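Local coordinates for beta-galactosidase (Bacteroides thetaiotaomicron, PDB 5MUJ), which probably acts as an arabinofuranosidase on chain B of the plant pectin rhamnogalacturonan II, whose glycan it binds, although it is named a beta-galactosidase, at residues V51-T54 / K59-C62; C349-N352 / Q356-I359. All blocks are in the same frame, centred on the assembly; numbering follows the deposited sequence.

Contact 1: residues V51-T54 / K59-C62; sequences VAPT and KIDC
I60 lays its terminal methyl over the peptide link between A52 and P53: CD1 stands 3.5 Å from P53 N and 3.6 Å from A52 C, and these are the shortest approaches across the contact. Two apolar neighbours frame the same methyl, V51 with CG1 3.9 Å from I60 CD1, and the proline ring with P53 CD 4.1 Å from I60 CD1. The isoleucine branches divide the work. Its CG1 lies anti to the carbonyl carbon (chi1 -72°) and chi2 is extended, which carries CD1 out to the A52-P53 link, while the other branch turns to V51, I60 CG2 reaching 3.9 Å from V51 O. The V51 side chain runs at about a right angle to that of I60 and meets it through CG1, which V51 holds anti to its backbone N (chi1 -169°). No hydrogen bond joins the two segments; 180 Å² is buried by van der Waals contact alone. Cutting I60 back to an alanine would probably open a gap beneath the A52-P53 link and leave V51 CG1 and the P53 ring without their shared packing partner. One residue further on, D61 turns its CA-CB bond away from this packing; its carboxylate touches a bound rhamnose and makes a salt bridge with K334, placing the glycan pocket on the other side of the strand from V51 and P53. The chain here leaves strand 45-51, the outermost strand of a sheet otherwise built from the C-terminal part of the chain, and enters strand 59-68, first of the next sheet. I60 therefore packs in the seam between two adjacent blades of what the five four-stranded sheets identify as a five-bladed beta-propeller, with Y76 of strand 71-79 and I359 of strand 357-363 also against its side chain.

Contact 2: residues C349-N352 / Q356-I359; sequences CAVN and QRGI. With RAM (alpha-L-rhamnopyranose), chain B.
A350 and G358 pair through two backbone hydrogen bonds, A350 N to G358 O at 2.7 Å and G358 N to A350 O at 3.0 Å. Beyond the strand ends, N352 and Q356 grip each other side chain to side chain: N352 ND2 donates to Q356 OE1 at 2.8 Å, on a lone pair and in the carbonyl plane, with the two amides only 25° from coplanar. N352 OD1 also takes the backbone N of Q356, 2.9 Å away, though that donor sits above the carbonyl plane. With CG between its backbone N and carbonyl carbon (chi1 62°), N352 can use both amide ends on the one partner, while Q356 NE2 bonds to P375 O. Strands 343-351 and 357-363 form a beta hairpin, neighbours in a propeller blade that the N-terminal strand 45-51 completes beside the C-terminal one, a Velcro-type ring closure. C349, V351, R357 and I359 put their side chains on one face of the hairpin. On it the R357 guanidinium meets rhamnose O4 at its edge, in plane, both NH1 and NH2 donating at 2.9 Å to RAM O4; K334, Y158 and H333 also bond this sugar. V351 CG2 lies 3.5 Å above the guanidinium plane, over its centre, blocking that face. R357 runs out extended past C349, with CG anti to its backbone nitrogen, and the bend at chi3 (-62°) then lays the guanidinium beside V351. Along its aliphatic part C349 SG packs 3.5 Å from R357 CG.

How the contacts relate
Both contacts are buried, their centres 7 Å apart and each 14 Å from the centre of the chain, yet they differ in kind. Contact 1 spans the seam between blades; contact 2 lies within one blade, buries about twice the area and adds backbone and amide pairing to what in 51-54 / 59-62 is apolar packing. Strand 357-363 connects them: R357 O probably accepts a hydrogen bond from I60 N at 3.0 Å, and V51 pairs through its backbone with I359. On the pocket side, D61 OD2 and R357 NH1 form a salt bridge, and both residues touch bound rhamnose, R357 by hydrogen bonds.

Contact 1: residues V51-T54 / K59-C62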
ATOM      1  N   VAL A  51       7.201   6.364  11.952  1.00 12.22           N
ATOM      2  CA  VAL A  51       5.991   6.881  12.523  1.00 12.63           C
ATOM      3  C   VAL A  51       5.375   5.835  13.424  1.00 13.31           C
ATOM      4  O   VAL A  51       5.008   4.771  12.937  1.00 12.74           O
ATOM      5  CB  VAL A  51       4.981   7.347  11.439  1.00 15.59           C
ATOM      6  CG1 VAL A  51       3.835   8.120  12.084  1.00 14.02           C
ATOM      7  CG2 VAL A  51       5.637   8.274  10.409  1.00 16.16           C
ATOM      8  N   ALA A  52       5.197   6.144  14.697  1.00 12.19           N
ATOM      9  CA  ALA A  52       4.698   5.247  15.704  1.00 14.38           C
ATOM     10  C   ALA A  52       3.542   5.862  16.497  1.00 13.38           C
ATOM     11  O   ALA A  52       3.535   7.067  16.767  1.00 15.52           O
ATOM     12  CB  ALA A  52       5.807   4.851  16.646  1.00 13.98           C
ATOM     13  N   PRO A  53       2.546   5.029  16.868  1.00 13.28           N
ATOM     14  CA  PRO A  53       1.513   5.470  17.802  1.00 12.87           C
ATOM     15  C   PRO A  53       2.079   5.762  19.185  1.00 13.15           C
ATOM     16  O   PRO A  53       3.030   5.076  19.622  1.00 13.62           O
ATOM     17  CB  PRO A  53       0.548   4.275  17.839  1.00 13.21           C
ATOM     18  CG  PRO A  53       1.428   3.120  17.585  1.00 14.84           C
ATOM     19  CD  PRO A  53       2.429   3.587  16.582  1.00 12.83           C
ATOM     20  N   THR A  54       1.539   6.802  19.806  1.00 15.61           N
ATOM     21  CA  THR A  54       1.984   7.222  21.145  1.00 16.72           C
ATOM     22  C   THR A  54       1.229   6.503  22.286  1.00 16.90           C
ATOM     23  O   THR A  54       1.591   6.642  23.445  1.00 21.80           O
ATOM     24  CB  THR A  54       1.969   8.768  21.337  1.00 19.62           C
ATOM     25  OG1 THR A  54       0.694   9.341  21.003  1.00 24.15           O
ATOM     26  CG2 THR A  54       3.034   9.418  20.473  1.00 22.36           C
ATOM     27  N   LYS A  59      -3.156   2.413  15.812  1.00 10.93           N
ATOM     28  CA  LYS A  59      -2.278   1.639  14.970  1.00  9.96           C
ATOM     29  C   LYS A  59      -2.051   2.417  13.689  1.00 10.28           C
ATOM     30  O   LYS A  59      -2.986   2.975  13.135  1.00 13.83           O
ATOM     31  CB  LYS A  59      -2.917   0.274  14.657  1.00  9.67           C
ATOM     32  CG  LYS A  59      -3.235  -0.548  15.888  1.00 12.50           C
ATOM     33  CD  LYS A  59      -3.987  -1.842  15.534  1.00 13.82           C
ATOM     34  CE  LYS A  59      -4.595  -2.594  16.718  1.00 16.56           C
ATOM     35  NZ  LYS A  59      -3.586  -3.178  17.652  1.00 17.77           N
ATOM     36  N   ILE A  60      -0.820   2.396  13.195  1.00 10.73           N
ATOM     37  CA  ILE A  60      -0.377   3.206  12.060  1.00 10.79           C
ATOM     38  C   ILE A  60       0.176   2.294  10.942  1.00 11.18           C
ATOM     39  O   ILE A  60       1.038   1.449  11.205  1.00 11.71           O
ATOM     40  CB  ILE A  60       0.686   4.236  12.529  1.00 11.71           C
ATOM     41  CG1 ILE A  60      -0.012   5.324  13.367  1.00 12.63           C
ATOM     42  CG2 ILE A  60       1.417   4.832  11.331  1.00 13.23           C
ATOM     43  CD1 ILE A  60       0.929   6.335  13.996  1.00 13.73           C
ATOM     44  N   ASP A  61      -0.242   2.540   9.699  1.00  9.75           N
ATOM     45  CA  ASP A  61       0.082   1.643   8.579  1.00  8.81           C
ATOM     46  C   ASP A  61       0.048   2.382   7.239  1.00  8.51           C
ATOM     47  O   ASP A  61      -0.301   3.593   7.169  1.00  9.88           O
ATOM     48  CB  ASP A  61      -0.966   0.488   8.624  1.00  9.58           C
ATOM     49  CG  ASP A  61      -0.581  -0.781   7.893  1.00 10.64           C
ATOM     50  OD1 ASP A  61       0.315  -0.827   7.039  1.00 13.94           O
ATOM     51  OD2 ASP A  61      -1.248  -1.791   8.190  1.00 13.19           O
ATOM     52  N   CYS A  62       0.417   1.673   6.189  1.00  9.06           N
ATOM     53  CA  CYS A  62       0.103   2.014   4.812  1.00 10.83           C
ATOM     54  C   CYS A  62       0.762   3.302   4.349  1.00  9.92           C
ATOM     55  O   CYS A  62       0.074   4.234   3.995  1.00 11.73           O
ATOM     56  CB  CYS A  62      -1.413   2.150   4.596  1.00 11.22           C
ATOM     57  SG  CYS A  62      -2.448   0.722   4.972  1.00 15.86           S
TER

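Contact 2: residues C349-N352 / Q356-I359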
ATOM      1  N   CYS A 349       5.295  -1.671   7.275  1.00 11.52           N
ATOM      2  CA  CYS A 349       4.507  -1.696   8.507  1.00 10.55           C
ATOM      3  C   CYS A 349       5.056  -2.777   9.421  1.00 11.36           C
ATOM      4  O   CYS A 349       5.168  -3.946   9.022  1.00 11.01           O
ATOM      5  CB  CYS A 349       3.015  -1.949   8.220  1.00 12.10           C
ATOM      6  SG  CYS A 349       2.009  -2.182   9.700  1.00 13.49           S
ATOM      7  N   ALA A 350       5.442  -2.361  10.634  1.00 11.90           N
ATOM      8  CA  ALA A 350       6.031  -3.225  11.627  1.00 11.15           C
ATOM      9  C   ALA A 350       4.978  -3.521  12.669  1.00 10.53           C
ATOM     10  O   ALA A 350       4.361  -2.578  13.189  1.00 11.51           O
ATOM     11  CB  ALA A 350       7.215  -2.482  12.270  1.00  9.87           C
ATOM     12  N   VAL A 351       4.744  -4.824  12.927  1.00  9.82           N
ATOM     13  CA  VAL A 351       3.883  -5.290  13.978  1.00  9.91           C
ATOM     14  C   VAL A 351       4.625  -6.300  14.854  1.00 10.03           C
ATOM     15  O   VAL A 351       5.284  -7.198  14.342  1.00 11.94           O
ATOM     16  CB  VAL A 351       2.625  -5.957  13.375  1.00  9.91           C
ATOM     17  CG1 VAL A 351       1.639  -6.424  14.463  1.00 11.40           C
ATOM     18  CG2 VAL A 351       1.982  -4.982  12.396  1.00  9.16           C
ATOM     19  N   ASN A 352       4.478  -6.168  16.176  1.00 12.65           N
ATOM     20  CA  ASN A 352       5.129  -7.062  17.125  1.00 13.16           C
ATOM     21  C   ASN A 352       4.116  -8.014  17.749  1.00 13.57           C
ATOM     22  O   ASN A 352       2.939  -8.004  17.364  1.00 14.28           O
ATOM     23  CB  ASN A 352       5.898  -6.245  18.182  1.00 12.71           C
ATOM     24  CG  ASN A 352       5.011  -5.336  19.021  1.00 15.02           C
ATOM     25  OD1 ASN A 352       3.788  -5.516  19.146  1.00 16.96           O
ATOM     26  ND2 ASN A 352       5.647  -4.345  19.640  1.00 15.02           N
ATOM     27  N   GLN A 356       1.279  -4.111  18.529  1.00 13.81           N
ATOM     28  CA  GLN A 356       1.526  -2.708  18.285  1.00 12.91           C
ATOM     29  C   GLN A 356       1.909  -2.564  16.819  1.00 12.22           C
ATOM     30  O   GLN A 356       2.586  -3.435  16.260  1.00 13.54           O
ATOM     31  CB  GLN A 356       2.625  -2.182  19.213  1.00 13.32           C
ATOM     32  CG  GLN A 356       2.337  -2.380  20.683  1.00 13.51           C
ATOM     33  CD  GLN A 356       3.508  -1.947  21.568  1.00 15.67           C
ATOM     34  OE1 GLN A 356       4.651  -2.315  21.350  1.00 17.07           O
ATOM     35  NE2 GLN A 356       3.199  -1.190  22.582  1.00 18.12           N
ATOM     36  N   ARG A 357       1.460  -1.486  16.193  1.00 12.09           N
ATOM     37  CA  ARG A 357       1.569  -1.332  14.756  1.00 12.09           C
ATOM     38  C   ARG A 357       2.021   0.076  14.379  1.00 11.19           C
ATOM     39  O   ARG A 357       1.363   1.059  14.691  1.00 12.15           O
ATOM     40  CB  ARG A 357       0.215  -1.651  14.118  1.00 12.48           C
ATOM     41  CG  ARG A 357       0.213  -1.538  12.604  1.00 12.41           C
ATOM     42  CD  ARG A 357      -1.084  -2.085  11.970  1.00 11.76           C
ATOM     43  NE  ARG A 357      -1.330  -3.517  12.194  1.00 12.09           N
ATOM     44  CZ  ARG A 357      -1.394  -4.465  11.239  1.00 10.95           C
ATOM     45  NH1 ARG A 357      -1.223  -4.173   9.962  1.00 12.49           N
ATOM     46  NH2 ARG A 357      -1.565  -5.732  11.591  1.00 14.00           N
ATOM     47  N   GLY A 358       3.088   0.137  13.603  1.00 10.02           N
ATOM     48  CA  GLY A 358       3.627   1.397  13.097  1.00 10.40           C
ATOM     49  C   GLY A 358       4.370   1.201  11.809  1.00 10.42           C
ATOM     50  O   GLY A 358       4.383   0.085  11.252  1.00 11.69           O
ATOM     51  N   ILE A 359       4.964   2.282  11.314  1.00  9.80           N
ATOM     52  CA  ILE A 359       5.695   2.303  10.060  1.00  9.86           C
ATOM     53  C   ILE A 359       7.177   2.406  10.394  1.00  9.96           C
ATOM     54  O   ILE A 359       7.592   3.270  11.202  1.00 14.58           O
ATOM     55  CB  ILE A 359       5.264   3.470   9.163  1.00 10.15           C
ATOM     56  CG1 ILE A 359       3.822   3.231   8.692  1.00 11.36           C
ATOM     57  CG2 ILE A 359       6.172   3.662   7.945  1.00  8.92           C
ATOM     58  CD1 ILE A 359       3.094   4.439   8.135  1.00 10.09           C
TER
HETATM   59  C1  RAM B   6      -4.888  -8.367   7.378  1.00 16.05           C
HETATM   60  C2  RAM B   6      -4.610  -6.922   7.052  1.00 16.96           C
HETATM   61  C3  RAM B   6      -3.577  -6.399   8.047  1.00 14.81           C
HETATM   62  C4  RAM B   6      -2.330  -7.279   7.933  1.00 15.73           C
HETATM   63  C5  RAM B   6      -2.562  -8.788   8.102  1.00 14.63           C
HETATM   64  C6  RAM B   6      -1.400  -9.610   7.572  1.00 14.55           C
HETATM   65  O2  RAM B   6      -4.126  -6.849   5.684  1.00 16.13           O
HETATM   66  O3  RAM B   6      -3.259  -5.024   7.819  1.00 15.73           O
HETATM   67  O4  RAM B   6      -1.436  -6.916   8.972  1.00 15.32           O
HETATM   68  O5  RAM B   6      -3.798  -9.295   7.540  1.00 14.93           O